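Local coordinates for CDC48 domain-containing protein (Pyrococcus horikoshii, PDB 4UZR) that is of unknown function, with ATP binding only tentatively assigned, and assembles into hexamers and a dodecamer that combine a beta-clam with a 12-bladed beta-propeller, at residues K5-P10 against K49-Y54; L88-I93 against V125-V130; G82-I87 against I96-E101; V31-V36 against Y54-R59. All coordinates share one frame; numbering follows the deposited sequence.

Interaction 1 of 4, residues K5-P10 against K49-Y54; sequences KLKPLP and KVVQAY
Lys5 and Gln52 form a hydrogen-bonded antiparallel pair, Lys5 N reaching Gln52 O at 2.9 Å and Gln52 N returning to Lys5 O at 3.0 Å. Further along, Lys7 N bonds to Lys49 O, and Lys49 N to Lys7 O at 2.7 Å.

Polar side chains add a third link to the first pair. Lys5 and Gln52 run alongside each other in the same direction, and the extended lysine brings NZ to Gln52 OE1 (3.2 Å), almost in line with the amide carbonyl. A methionine in place of Lys5 would probably leave Gln52 OE1 without this donor and set the amide free to turn.

The apolar contacts lie on both faces. Leu6 CD2 meets Val50 CG2 at 3.7 Å on one. On the other, Val51 CG2 lies crosswise against the Lys7 chain, 3.6 Å from Lys7 CG, while beyond the paired region Leu9 CD2 rests on Lys49 CB. Around them, Ile66 packs on Leu6, and Arg114 of another subunit on Lys5.

Val51 and Gln52 both stand opposite Lys5. This is a classic beta bulge, and it turns a corner in strand 44-54 of the mixed sheet of the N-terminal, CDC48-like domain.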
loop_
_atom_site.group_PDB
_atom_site.type_symbol
_atom_site.label_atom_id
_atom_site.label_comp_id
_atom_site.label_asym_id
_atom_site.label_seq_id
_atom_site.Cartn_x
_atom_site.Cartn_y
_atom_site.Cartn_z
ATOM N N LYS A 5 4.689 37.076 12.603
ATOM C CA LYS A 5 5.473 36.103 11.857
ATOM C C LYS A 5 5.065 36.176 10.394
ATOM O O LYS A 5 3.925 35.843 10.039
ATOM C CB LYS A 5 5.259 34.692 12.411
ATOM C CG LYS A 5 5.839 34.490 13.804
ATOM C CD LYS A 5 5.614 33.076 14.312
ATOM C CE LYS A 5 6.260 32.878 15.676
ATOM N NZ LYS A 5 5.541 31.870 16.504
ATOM N N LEU A 6 6.010 36.612 9.561
ATOM C CA LEU A 6 5.756 36.928 8.159
ATOM C C LEU A 6 6.654 36.144 7.210
ATOM O O LEU A 6 7.697 35.624 7.609
ATOM C CB LEU A 6 6.015 38.414 7.916
ATOM C CG LEU A 6 5.351 39.441 8.828
ATOM C CD1 LEU A 6 5.954 40.813 8.574
ATOM C CD2 LEU A 6 3.850 39.459 8.607
ATOM N N LYS A 7 6.249 36.091 5.943
ATOM C CA LYS A 7 7.070 35.515 4.883
ATOM C C LYS A 7 6.645 36.065 3.523
ATOM O O LYS A 7 5.459 36.290 3.283
ATOM C CB LYS A 7 6.988 33.983 4.890
ATOM C CG LYS A 7 5.674 33.401 4.393
ATOM C CD LYS A 7 5.692 31.879 4.441
ATOM C CE LYS A 7 4.327 31.296 4.105
ATOM N NZ LYS A 7 4.363 30.456 2.875
ATOM N N PRO A 8 7.619 36.294 2.629
ATOM C CA PRO A 8 7.321 36.804 1.287
ATOM C C PRO A 8 6.669 35.724 0.428
ATOM O O PRO A 8 6.972 34.546 0.608
ATOM C CB PRO A 8 8.703 37.163 0.739
ATOM C CG PRO A 8 9.638 36.257 1.462
ATOM C CD PRO A 8 9.065 36.097 2.841
ATOM N N LEU A 9 5.781 36.117 -0.483
ATOM C CA LEU A 9 5.125 35.144 -1.354
ATOM C C LEU A 9 6.077 34.607 -2.430
ATOM O O LEU A 9 6.218 33.391 -2.569
ATOM C CB LEU A 9 3.833 35.706 -1.966
ATOM C CG LEU A 9 2.707 36.081 -1.002
ATOM C CD1 LEU A 9 1.437 36.429 -1.765
ATOM C CD2 LEU A 9 2.451 34.955 -0.015
ATOM N N PRO A 10 6.734 35.497 -3.199
ATOM C CA PRO A 10 7.814 34.926 -4.006
ATOM C C PRO A 10 9.067 34.781 -3.148
ATOM O O PRO A 10 9.445 35.721 -2.450
ATOM C CB PRO A 10 8.024 35.976 -5.097
ATOM C CG PRO A 10 7.640 37.256 -4.456
ATOM C CD PRO A 10 6.545 36.935 -3.474
ATOM N N LYS A 49 2.923 37.247 3.386
ATOM C CA LYS A 49 1.825 36.592 4.084
ATOM C C LYS A 49 2.076 36.625 5.583
ATOM O O LYS A 49 3.187 36.359 6.043
ATOM C CB LYS A 49 1.652 35.145 3.616
ATOM C CG LYS A 49 0.462 34.433 4.253
ATOM C CD LYS A 49 0.039 33.215 3.448
ATOM C CE LYS A 49 -1.138 32.495 4.101
ATOM N NZ LYS A 49 -2.456 33.063 3.678
ATOM N N VAL A 50 1.047 36.976 6.344
ATOM C CA VAL A 50 1.150 36.951 7.792
ATOM C C VAL A 50 0.948 35.522 8.273
ATOM O O VAL A 50 -0.182 35.087 8.502
ATOM C CB VAL A 50 0.121 37.879 8.455
ATOM C CG1 VAL A 50 0.337 37.920 9.962
ATOM C CG2 VAL A 50 0.223 39.276 7.863
ATOM N N VAL A 51 2.054 34.796 8.401
ATOM C CA VAL A 51 2.028 33.403 8.830
ATOM C C VAL A 51 1.325 33.291 10.171
ATOM O O VAL A 51 0.503 32.398 10.380
ATOM C CB VAL A 51 3.447 32.815 8.941
ATOM C CG1 VAL A 51 3.394 31.376 9.433
ATOM C CG2 VAL A 51 4.156 32.899 7.605
ATOM N N GLN A 52 1.643 34.208 11.079
ATOM C CA GLN A 52 0.937 34.246 12.356
ATOM C C GLN A 52 0.946 35.632 12.984
ATOM O O GLN A 52 1.944 36.341 12.935
ATOM C CB GLN A 52 1.507 33.213 13.335
ATOM C CG GLN A 52 0.688 33.060 14.613
ATOM C CD GLN A 52 1.266 32.034 15.569
ATOM O OE1 GLN A 52 2.482 31.846 15.636
ATOM N NE2 GLN A 52 0.397 31.367 16.320
ATOM N N ALA A 53 -0.181 36.015 13.569
ATOM C CA ALA A 53 -0.257 37.255 14.324
ATOM C C ALA A 53 -0.664 36.917 15.748
ATOM O O ALA A 53 -1.735 36.355 15.974
ATOM C CB ALA A 53 -1.256 38.207 13.689
ATOM N N TYR A 54 0.195 37.242 16.710
ATOM C CA TYR A 54 -0.106 36.945 18.106
ATOM C C TYR A 54 -0.144 38.205 18.961
ATOM O O TYR A 54 0.894 38.796 19.259
ATOM C CB TYR A 54 0.893 35.942 18.686
ATOM C CG TYR A 54 0.502 35.418 20.054
ATOM C CD1 TYR A 54 -0.419 34.387 20.188
ATOM C CD2 TYR A 54 1.054 35.957 21.211
ATOM C CE1 TYR A 54 -0.780 33.907 21.436
ATOM C CE2 TYR A 54 0.700 35.483 22.462
ATOM C CZ TYR A 54 -0.218 34.457 22.569
ATOM O OH TYR A 54 -0.574 33.982 23.812
#

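Interaction 2 of 4, residues L88-I93 against V125-V130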
loop_
_atom_site.group_PDB
_atom_site.type_symbol
_atom_site.label_atom_id
_atom_site.label_comp_id
_atom_site.label_asym_id
_atom_site.label_seq_id
_atom_site.Cartn_x
_atom_site.Cartn_y
_atom_site.Cartn_z
ATOM N N LEU A 88 -10.372 12.641 13.903
ATOM C CA LEU A 88 -9.577 13.044 12.752
ATOM C C LEU A 88 -9.301 11.854 11.838
ATOM O O LEU A 88 -8.633 10.898 12.232
ATOM C CB LEU A 88 -8.268 13.689 13.214
ATOM C CG LEU A 88 -7.297 14.154 12.127
ATOM C CD1 LEU A 88 -7.989 15.103 11.162
ATOM C CD2 LEU A 88 -6.078 14.814 12.751
ATOM N N ASP A 89 -9.827 11.916 10.621
ATOM C CA ASP A 89 -9.643 10.846 9.650
ATOM C C ASP A 89 -8.971 11.402 8.394
ATOM O O ASP A 89 -8.398 12.491 8.420
ATOM C CB ASP A 89 -10.996 10.212 9.307
ATOM C CG ASP A 89 -10.870 8.785 8.794
ATOM O OD1 ASP A 89 -10.408 8.600 7.649
ATOM O OD2 ASP A 89 -11.224 7.852 9.545
ATOM N N GLU A 90 -9.046 10.652 7.300
ATOM C CA GLU A 90 -8.407 11.041 6.047
ATOM C C GLU A 90 -9.104 12.249 5.429
ATOM O O GLU A 90 -10.151 12.112 4.792
ATOM C CB GLU A 90 -8.397 9.862 5.072
ATOM C CG GLU A 90 -7.572 8.680 5.560
ATOM C CD GLU A 90 -7.999 7.360 4.949
ATOM O OE1 GLU A 90 -9.128 7.283 4.419
ATOM O OE2 GLU A 90 -7.207 6.395 5.005
ATOM N N ASN A 91 -8.520 13.427 5.638
ATOM C CA ASN A 91 -9.056 14.687 5.122
ATOM C C ASN A 91 -10.449 15.007 5.662
ATOM O O ASN A 91 -11.224 15.718 5.026
ATOM C CB ASN A 91 -9.050 14.708 3.591
ATOM N N LEU A 92 -10.756 14.468 6.837
ATOM C CA LEU A 92 -12.014 14.742 7.516
ATOM C C LEU A 92 -11.771 15.084 8.982
ATOM O O LEU A 92 -11.075 14.360 9.691
ATOM C CB LEU A 92 -12.949 13.534 7.433
ATOM C CG LEU A 92 -14.018 13.476 6.341
ATOM C CD1 LEU A 92 -15.165 12.585 6.793
ATOM C CD2 LEU A 92 -14.524 14.864 5.981
ATOM N N ILE A 93 -12.350 16.190 9.429
ATOM C CA ILE A 93 -12.296 16.558 10.836
ATOM C C ILE A 93 -13.718 16.579 11.389
ATOM O O ILE A 93 -14.556 17.347 10.928
ATOM C CB ILE A 93 -11.618 17.932 11.036
ATOM C CG1 ILE A 93 -10.221 17.930 10.410
ATOM C CG2 ILE A 93 -11.527 18.280 12.513
ATOM C CD1 ILE A 93 -9.585 19.298 10.317
ATOM N N VAL A 125 -16.469 7.135 12.207
ATOM C CA VAL A 125 -15.896 7.749 11.015
ATOM C C VAL A 125 -14.990 6.772 10.274
ATOM O O VAL A 125 -14.124 6.141 10.875
ATOM C CB VAL A 125 -15.078 9.019 11.363
ATOM C CG1 VAL A 125 -14.523 9.659 10.100
ATOM C CG2 VAL A 125 -15.927 10.017 12.132
ATOM N N ARG A 126 -15.200 6.651 8.966
ATOM C CA ARG A 126 -14.348 5.838 8.101
ATOM C C ARG A 126 -14.388 6.336 6.662
ATOM O O ARG A 126 -15.434 6.288 6.015
ATOM C CB ARG A 126 -14.743 4.361 8.151
ATOM C CG ARG A 126 -13.971 3.504 7.155
ATOM C CD ARG A 126 -14.370 2.041 7.222
ATOM N NE ARG A 126 -13.211 1.159 7.328
ATOM C CZ ARG A 126 -12.563 0.660 6.280
ATOM N NH1 ARG A 126 -12.958 0.954 5.048
ATOM N NH2 ARG A 126 -11.517 -0.136 6.462
ATOM N N ASN A 127 -13.247 6.819 6.180
ATOM C CA ASN A 127 -13.123 7.356 4.824
ATOM C C ASN A 127 -14.050 8.542 4.556
ATOM O O ASN A 127 -13.857 9.632 5.100
ATOM C CB ASN A 127 -13.335 6.259 3.772
ATOM C CG ASN A 127 -12.333 5.126 3.896
ATOM O OD1 ASN A 127 -11.216 5.319 4.379
ATOM N ND2 ASN A 127 -12.728 3.935 3.459
ATOM N N ASP A 128 -15.049 8.320 3.709
ATOM C CA ASP A 128 -15.985 9.368 3.324
ATOM C C ASP A 128 -17.268 9.316 4.149
ATOM O O ASP A 128 -18.143 10.164 3.997
ATOM C CB ASP A 128 -16.328 9.246 1.837
ATOM C CG ASP A 128 -15.166 9.613 0.935
ATOM O OD1 ASP A 128 -14.226 10.280 1.415
ATOM O OD2 ASP A 128 -15.195 9.237 -0.256
ATOM N N LEU A 129 -17.375 8.321 5.022
ATOM C CA LEU A 129 -18.622 8.074 5.738
ATOM C C LEU A 129 -18.580 8.528 7.193
ATOM O O LEU A 129 -17.610 8.276 7.907
ATOM C CB LEU A 129 -18.998 6.589 5.666
ATOM C CG LEU A 129 -19.872 6.101 4.503
ATOM C CD1 LEU A 129 -19.506 6.768 3.184
ATOM C CD2 LEU A 129 -19.793 4.584 4.375
ATOM N N VAL A 130 -19.638 9.210 7.618
ATOM C CA VAL A 130 -19.823 9.557 9.022
ATOM C C VAL A 130 -21.151 8.987 9.504
ATOM O O VAL A 130 -22.210 9.350 9.001
ATOM C CB VAL A 130 -19.807 11.081 9.243
ATOM C CG1 VAL A 130 -20.050 11.408 10.708
ATOM C CG2 VAL A 130 -18.485 11.670 8.780
#
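Asp89 holds CG nearly anti to its own backbone N (chi1 -156°), and Val125 has CG1 in the corresponding place (chi1 -178°); with these torsions the two side chains run antiparallel, flank against flank. Asp89 CB then lies 3.7 Å from Val125 CG1, and the carboxylate oxygen OD2 comes within 3.8 Å of the same methyl.

The two segments are tight hairpin ends: a type II turn from Asp89 to Leu92 faces a type II' turn from Arg126 to Leu129. Asp89 also serves its own turn, OD1 accepting an apparent hydrogen bond from Glu90 N whose modelled length is doubtful. Replacing Asp89 with an alanine would probably leave the Val125 CG1 methyl less covered on the side where the carboxylate now lies.

Glu90 and Asn127 run alongside one another, their flat ends nearly coplanar (5°). Leu92 supplies the apolar part. Its CD1 touches the backbone O of Asn127 at 3.6 Å and Val130 CG2 at 4.0 Å, with Val125 CG1 a little farther off. Ile104 covers both Leu92 and Val130 from strand 101-106. Arg126 points away from this contact, toward another subunit, where it makes a long, weak ion pair with Asp89 of that subunit.

The sheets joined here are probably adjacent propeller blades. With no clear hydrogen bond between them, the turns meet through van der Waals contact, Leu92 with Val130 and Asp89 with Val125, while Glu90, beside Asn127, lies toward solvent.

Interaction 3 of 4, residues G82-I87 against I96-E101; sequences GIKDVI and ITEENE
Ile96 O accepts two hydrogen bonds from consecutive amides of the facing strand, one from Lys84 N at 2.9 Å and one from Asp85 N at 3.2 Å. The first donor lies in the carbonyl plane and the second is tilted from it by 17°. Because one carbonyl serves both amides, the register slips by a residue between the Ile83–Thr97 pair, which is not hydrogen-bonded, and the hydrogen-bonded pair of Asp85 with Ile96. The return bond, Ile96 N to Asp85 O (2.9 Å), is almost straight.

Toward the open end of the hairpin the side chains of Ile83 and Thr97 diverge. Gly82 O receives a weak hydrogen bond from Glu98 N; Gly82 has a positive phi (63°), and a beta carbon there would probably run into Glu98 CG. Glu98 is bent at chi2 (-45°), curling its carboxylate back over the other strand and placing OE2 3.2 Å from Lys84 CA and 3.3 Å from Lys84 CB. The extended Lys84 chain crosses it at a slant and carries the ammonium away, leaving NZ 6.3 Å from Glu98 OE1; any attraction is therefore at long range.

Thr97 begins a type I turn, its OG1 accepting from Glu101 N at 3.1 Å. Across the interface, Asp85 OD1 forms a salt bridge with Lys122 of another subunit, and Ile133 of that subunit packs on Ile83.

Lys84 and Asp85 together facing Ile96 make a classic beta bulge, set in the hairpin of strands 83-89 and 92-97 that opens a four-stranded antiparallel sheet, consistent with a propeller blade.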
loop_
_atom_site.group_PDB
_atom_site.type_symbol
_atom_site.label_atom_id
_atom_site.label_comp_id
_atom_site.label_asym_id
_atom_site.label_seq_id
_atom_site.Cartn_x
_atom_site.Cartn_y
_atom_site.Cartn_z
ATOM N N GLY A 82 -17.420 24.771 23.652
ATOM C CA GLY A 82 -17.540 23.505 24.350
ATOM C C GLY A 82 -17.376 22.286 23.466
ATOM O O GLY A 82 -18.332 21.548 23.227
ATOM N N ILE A 83 -16.160 22.072 22.976
ATOM C CA ILE A 83 -15.871 20.899 22.164
ATOM C C ILE A 83 -15.636 19.676 23.046
ATOM O O ILE A 83 -14.668 19.618 23.804
ATOM C CB ILE A 83 -14.665 21.127 21.248
ATOM C CG1 ILE A 83 -14.941 22.297 20.300
ATOM C CG2 ILE A 83 -14.354 19.862 20.471
ATOM C CD1 ILE A 83 -13.838 22.556 19.296
ATOM N N LYS A 84 -16.535 18.704 22.939
ATOM C CA LYS A 84 -16.487 17.501 23.763
ATOM C C LYS A 84 -15.473 16.487 23.243
ATOM O O LYS A 84 -14.729 15.890 24.021
ATOM C CB LYS A 84 -17.877 16.864 23.850
ATOM C CG LYS A 84 -17.947 15.618 24.719
ATOM C CD LYS A 84 -19.374 15.093 24.816
ATOM C CE LYS A 84 -19.401 13.596 25.090
ATOM N NZ LYS A 84 -20.668 12.968 24.621
ATOM N N ASP A 85 -15.441 16.301 21.928
ATOM C CA ASP A 85 -14.534 15.333 21.325
ATOM C C ASP A 85 -14.331 15.618 19.844
ATOM O O ASP A 85 -15.180 16.226 19.193
ATOM C CB ASP A 85 -15.059 13.908 21.523
ATOM C CG ASP A 85 -13.994 12.856 21.283
ATOM O OD1 ASP A 85 -12.801 13.220 21.221
ATOM O OD2 ASP A 85 -14.349 11.665 21.166
ATOM N N VAL A 86 -13.193 15.178 19.318
ATOM C CA VAL A 86 -12.854 15.403 17.921
ATOM C C VAL A 86 -12.292 14.132 17.300
ATOM O O VAL A 86 -11.436 13.467 17.885
ATOM C CB VAL A 86 -11.826 16.547 17.767
ATOM C CG1 VAL A 86 -11.334 16.644 16.331
ATOM C CG2 VAL A 86 -12.433 17.864 18.199
ATOM N N ILE A 87 -12.784 13.796 16.114
ATOM C CA ILE A 87 -12.291 12.641 15.381
ATOM C C ILE A 87 -11.602 13.099 14.101
ATOM O O ILE A 87 -12.171 13.856 13.313
ATOM C CB ILE A 87 -13.434 11.668 15.034
ATOM C CG1 ILE A 87 -14.166 11.234 16.306
ATOM C CG2 ILE A 87 -12.895 10.456 14.292
ATOM C CD1 ILE A 87 -15.484 10.538 16.047
ATOM N N ILE A 96 -17.670 17.031 17.883
ATOM C CA ILE A 96 -18.891 16.821 18.651
ATOM C C ILE A 96 -18.888 17.759 19.853
ATOM O O ILE A 96 -17.905 17.811 20.587
ATOM C CB ILE A 96 -18.989 15.368 19.149
ATOM C CG1 ILE A 96 -18.727 14.391 18.000
ATOM C CG2 ILE A 96 -20.348 15.108 19.775
ATOM C CD1 ILE A 96 -18.434 12.976 18.457
ATOM N N THR A 97 -19.975 18.506 20.048
ATOM C CA THR A 97 -20.026 19.501 21.122
ATOM C C THR A 97 -20.742 18.987 22.368
ATOM O O THR A 97 -21.243 17.862 22.393
ATOM C CB THR A 97 -20.704 20.808 20.676
ATOM O OG1 THR A 97 -22.126 20.631 20.661
ATOM C CG2 THR A 97 -20.213 21.233 19.298
ATOM N N GLU A 98 -20.794 19.834 23.390
ATOM C CA GLU A 98 -21.392 19.482 24.668
ATOM C C GLU A 98 -22.892 19.224 24.544
ATOM O O GLU A 98 -23.433 18.334 25.198
ATOM C CB GLU A 98 -21.160 20.606 25.682
ATOM C CG GLU A 98 -19.701 20.831 26.087
ATOM C CD GLU A 98 -18.943 19.551 26.391
ATOM O OE1 GLU A 98 -19.503 18.650 27.050
ATOM O OE2 GLU A 98 -17.774 19.453 25.961
ATOM N N GLU A 99 -23.560 20.000 23.694
ATOM C CA GLU A 99 -25.002 19.865 23.509
ATOM C C GLU A 99 -25.347 18.984 22.312
ATOM O O GLU A 99 -26.365 19.189 21.647
ATOM C CB GLU A 99 -25.673 21.234 23.381
ATOM C CG GLU A 99 -25.188 22.092 22.229
ATOM C CD GLU A 99 -25.855 23.453 22.216
ATOM O OE1 GLU A 99 -27.094 23.509 22.373
ATOM O OE2 GLU A 99 -25.144 24.466 22.047
ATOM N N ASN A 100 -24.479 18.014 22.039
ATOM C CA ASN A 100 -24.717 17.021 20.995
ATOM C C ASN A 100 -24.876 17.608 19.591
ATOM O O ASN A 100 -25.759 17.211 18.831
ATOM C CB ASN A 100 -25.917 16.143 21.361
ATOM C CG ASN A 100 -25.667 15.296 22.596
ATOM O OD1 ASN A 100 -24.529 14.935 22.893
ATOM N ND2 ASN A 100 -26.733 14.987 23.329
ATOM N N GLU A 101 -24.023 18.570 19.266
ATOM C CA GLU A 101 -23.943 19.122 17.922
ATOM C C GLU A 101 -22.784 18.441 17.202
ATOM O O GLU A 101 -21.706 18.271 17.775
ATOM C CB GLU A 101 -23.689 20.626 17.997
ATOM C CG GLU A 101 -24.505 21.479 17.051
ATOM C CD GLU A 101 -24.414 22.951 17.399
ATOM O OE1 GLU A 101 -24.524 23.280 18.601
ATOM O OE2 GLU A 101 -24.225 23.774 16.479
#

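Interaction 4 of 4, residues V31-V36 against Y54-R59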
loop_
_atom_site.group_PDB
_atom_site.type_symbol
_atom_site.label_atom_id
_atom_site.label_comp_id
_atom_site.label_asym_id
_atom_site.label_seq_id
_atom_site.Cartn_x
_atom_site.Cartn_y
_atom_site.Cartn_z
ATOM N N VAL A 31 -3.439 44.223 11.569
ATOM C CA VAL A 31 -2.947 43.041 10.870
ATOM C C VAL A 31 -3.542 41.775 11.485
ATOM O O VAL A 31 -3.531 41.602 12.705
ATOM C CB VAL A 31 -1.409 42.969 10.912
ATOM C CG1 VAL A 31 -0.921 41.631 10.389
ATOM C CG2 VAL A 31 -0.803 44.116 10.117
ATOM N N ARG A 32 -4.065 40.898 10.630
ATOM C CA ARG A 32 -4.674 39.643 11.064
ATOM C C ARG A 32 -3.919 38.436 10.507
ATOM O O ARG A 32 -3.183 38.555 9.528
ATOM C CB ARG A 32 -6.132 39.607 10.603
ATOM C CG ARG A 32 -7.102 40.287 11.551
ATOM C CD ARG A 32 -8.222 40.965 10.772
ATOM N NE ARG A 32 -9.185 41.631 11.644
ATOM C CZ ARG A 32 -10.497 41.426 11.594
ATOM N NH1 ARG A 32 -11.002 40.583 10.702
ATOM N NH2 ARG A 32 -11.306 42.071 12.423
ATOM N N THR A 33 -4.104 37.273 11.127
ATOM C CA THR A 33 -3.517 36.038 10.613
ATOM C C THR A 33 -4.071 35.707 9.229
ATOM O O THR A 33 -5.286 35.662 9.034
ATOM C CB THR A 33 -3.791 34.846 11.550
ATOM O OG1 THR A 33 -3.261 35.121 12.851
ATOM C CG2 THR A 33 -3.145 33.581 11.002
ATOM N N GLY A 34 -3.179 35.475 8.271
ATOM C CA GLY A 34 -3.592 35.117 6.927
ATOM C C GLY A 34 -3.573 36.283 5.958
ATOM O O GLY A 34 -3.716 36.093 4.750
ATOM N N ASP A 35 -3.407 37.492 6.487
ATOM C CA ASP A 35 -3.395 38.701 5.666
ATOM C C ASP A 35 -2.238 38.733 4.671
ATOM O O ASP A 35 -1.185 38.137 4.903
ATOM C CB ASP A 35 -3.344 39.954 6.544
ATOM C CG ASP A 35 -4.657 40.233 7.242
ATOM O OD1 ASP A 35 -5.683 39.638 6.846
ATOM O OD2 ASP A 35 -4.667 41.063 8.176
ATOM N N VAL A 36 -2.445 39.434 3.560
ATOM C CA VAL A 36 -1.397 39.623 2.564
ATOM C C VAL A 36 -1.085 41.109 2.413
ATOM O O VAL A 36 -1.962 41.908 2.086
ATOM C CB VAL A 36 -1.800 39.044 1.195
ATOM C CG1 VAL A 36 -0.711 39.310 0.167
ATOM C CG2 VAL A 36 -2.077 37.555 1.313
ATOM N N TYR A 54 0.195 37.242 16.710
ATOM C CA TYR A 54 -0.106 36.945 18.106
ATOM C C TYR A 54 -0.144 38.205 18.961
ATOM O O TYR A 54 0.894 38.796 19.259
ATOM C CB TYR A 54 0.893 35.942 18.686
ATOM C CG TYR A 54 0.502 35.418 20.054
ATOM C CD1 TYR A 54 -0.419 34.387 20.188
ATOM C CD2 TYR A 54 1.054 35.957 21.211
ATOM C CE1 TYR A 54 -0.780 33.907 21.436
ATOM C CE2 TYR A 54 0.700 35.483 22.462
ATOM C CZ TYR A 54 -0.218 34.457 22.569
ATOM O OH TYR A 54 -0.574 33.982 23.812
ATOM N N PRO A 55 -1.352 38.619 19.364
ATOM C CA PRO A 55 -2.602 37.928 19.031
ATOM C C PRO A 55 -3.173 38.395 17.692
ATOM O O PRO A 55 -2.568 39.232 17.024
ATOM C CB PRO A 55 -3.534 38.317 20.185
ATOM C CG PRO A 55 -2.869 39.493 20.878
ATOM C CD PRO A 55 -1.597 39.823 20.167
ATOM N N SER A 56 -4.314 37.843 17.297
ATOM C CA SER A 56 -4.968 38.251 16.057
ATOM C C SER A 56 -6.458 38.479 16.300
ATOM O O SER A 56 -7.149 37.584 16.785
ATOM C CB SER A 56 -4.747 37.200 14.965
ATOM O OG SER A 56 -5.595 37.416 13.852
ATOM N N PRO A 57 -6.962 39.682 15.972
ATOM C CA PRO A 57 -6.255 40.791 15.316
ATOM C C PRO A 57 -5.333 41.574 16.249
ATOM O O PRO A 57 -5.440 41.461 17.470
ATOM C CB PRO A 57 -7.393 41.694 14.835
ATOM C CG PRO A 57 -8.520 41.423 15.764
ATOM C CD PRO A 57 -8.344 40.044 16.336
ATOM N N LEU A 58 -4.438 42.364 15.661
ATOM C CA LEU A 58 -3.480 43.157 16.426
ATOM C C LEU A 58 -3.223 44.517 15.777
ATOM O O LEU A 58 -3.268 44.648 14.554
ATOM C CB LEU A 58 -2.172 42.372 16.615
ATOM C CG LEU A 58 -0.801 42.939 16.232
ATOM C CD1 LEU A 58 0.276 42.141 16.933
ATOM C CD2 LEU A 58 -0.568 42.883 14.727
ATOM N N ARG A 59 -2.958 45.526 16.601
ATOM C CA ARG A 59 -2.605 46.847 16.092
ATOM C C ARG A 59 -1.101 47.061 16.215
ATOM O O ARG A 59 -0.543 46.997 17.310
ATOM C CB ARG A 59 -3.367 47.938 16.847
#
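Arg32 and Pro57 run alongside one another in the same direction, with the aliphatic start of the arginine against the proline ring: Arg32 CG is 3.6 Å from Pro57 CB, and NE lies 3.7 Å from that same carbon. The Arg32 chain bends at chi2, continuing past the ring.

Ser56 approaches from the neighbouring position. Its hydroxyl stands anti to the backbone N (chi1 167°), a torsion that carries it across to the loop, where OG accepts the amide of Thr33 at 3.1 Å in a nearly straight bond (171°). Thr33 OG1 packs on Ser56 CB at 3.3 Å, and that hydroxyl also takes the amide of Ala53, so one threonine is engaged by strand 44-54 as well as by the loop leading out of it.

Val31 and Leu58 turn their side chains to a common face of a short two-stranded antiparallel sheet formed by strands 30-31 and 58-59 in the CDC48-like domain. Val31 N bonds to Leu58 O at 3.0 Å; in the return bond, Leu58 N approaches Val31 O from 25° out of the carbonyl plane. Leu58 CD2 comes to 3.9 Å from Val31 CB, and Leu4 of strand 3-8 packs on both residues.

Immediately after this pair, the chain makes a type II turn from Arg32 to Asp35, with Gly34 in its third position. Asp35 folds its carboxylate back toward the Arg32 amide, though the modelled length of the bond to OD2 is doubtfully short. On the other side of the contact, cis peptide bonds precede both Pro55 and Pro57, bending the link between Tyr54 and strand 58-59.

From the N terminus, interaction 1 closes a loop of 38 residues by bringing strand 44-54 back beside strand 3-8. Interaction 4 opens within that loop and ends beyond it, so the two cross; they share Tyr54, and Val50 probably hydrogen-bonds to both Gly34 and Asp35, tying the small two-stranded sheet to the larger mixed one. The chain then passes to the C-terminal region. Interaction 3 closes the hairpin of strands 83-89 and 92-97, and interaction 2, starting at the tip of that hairpin, crosses it to join the next sheet, with Val125 packing on Ile87. The two pairs follow in series, and nearest atoms of interactions 1 and 3 are about 17 Å apart.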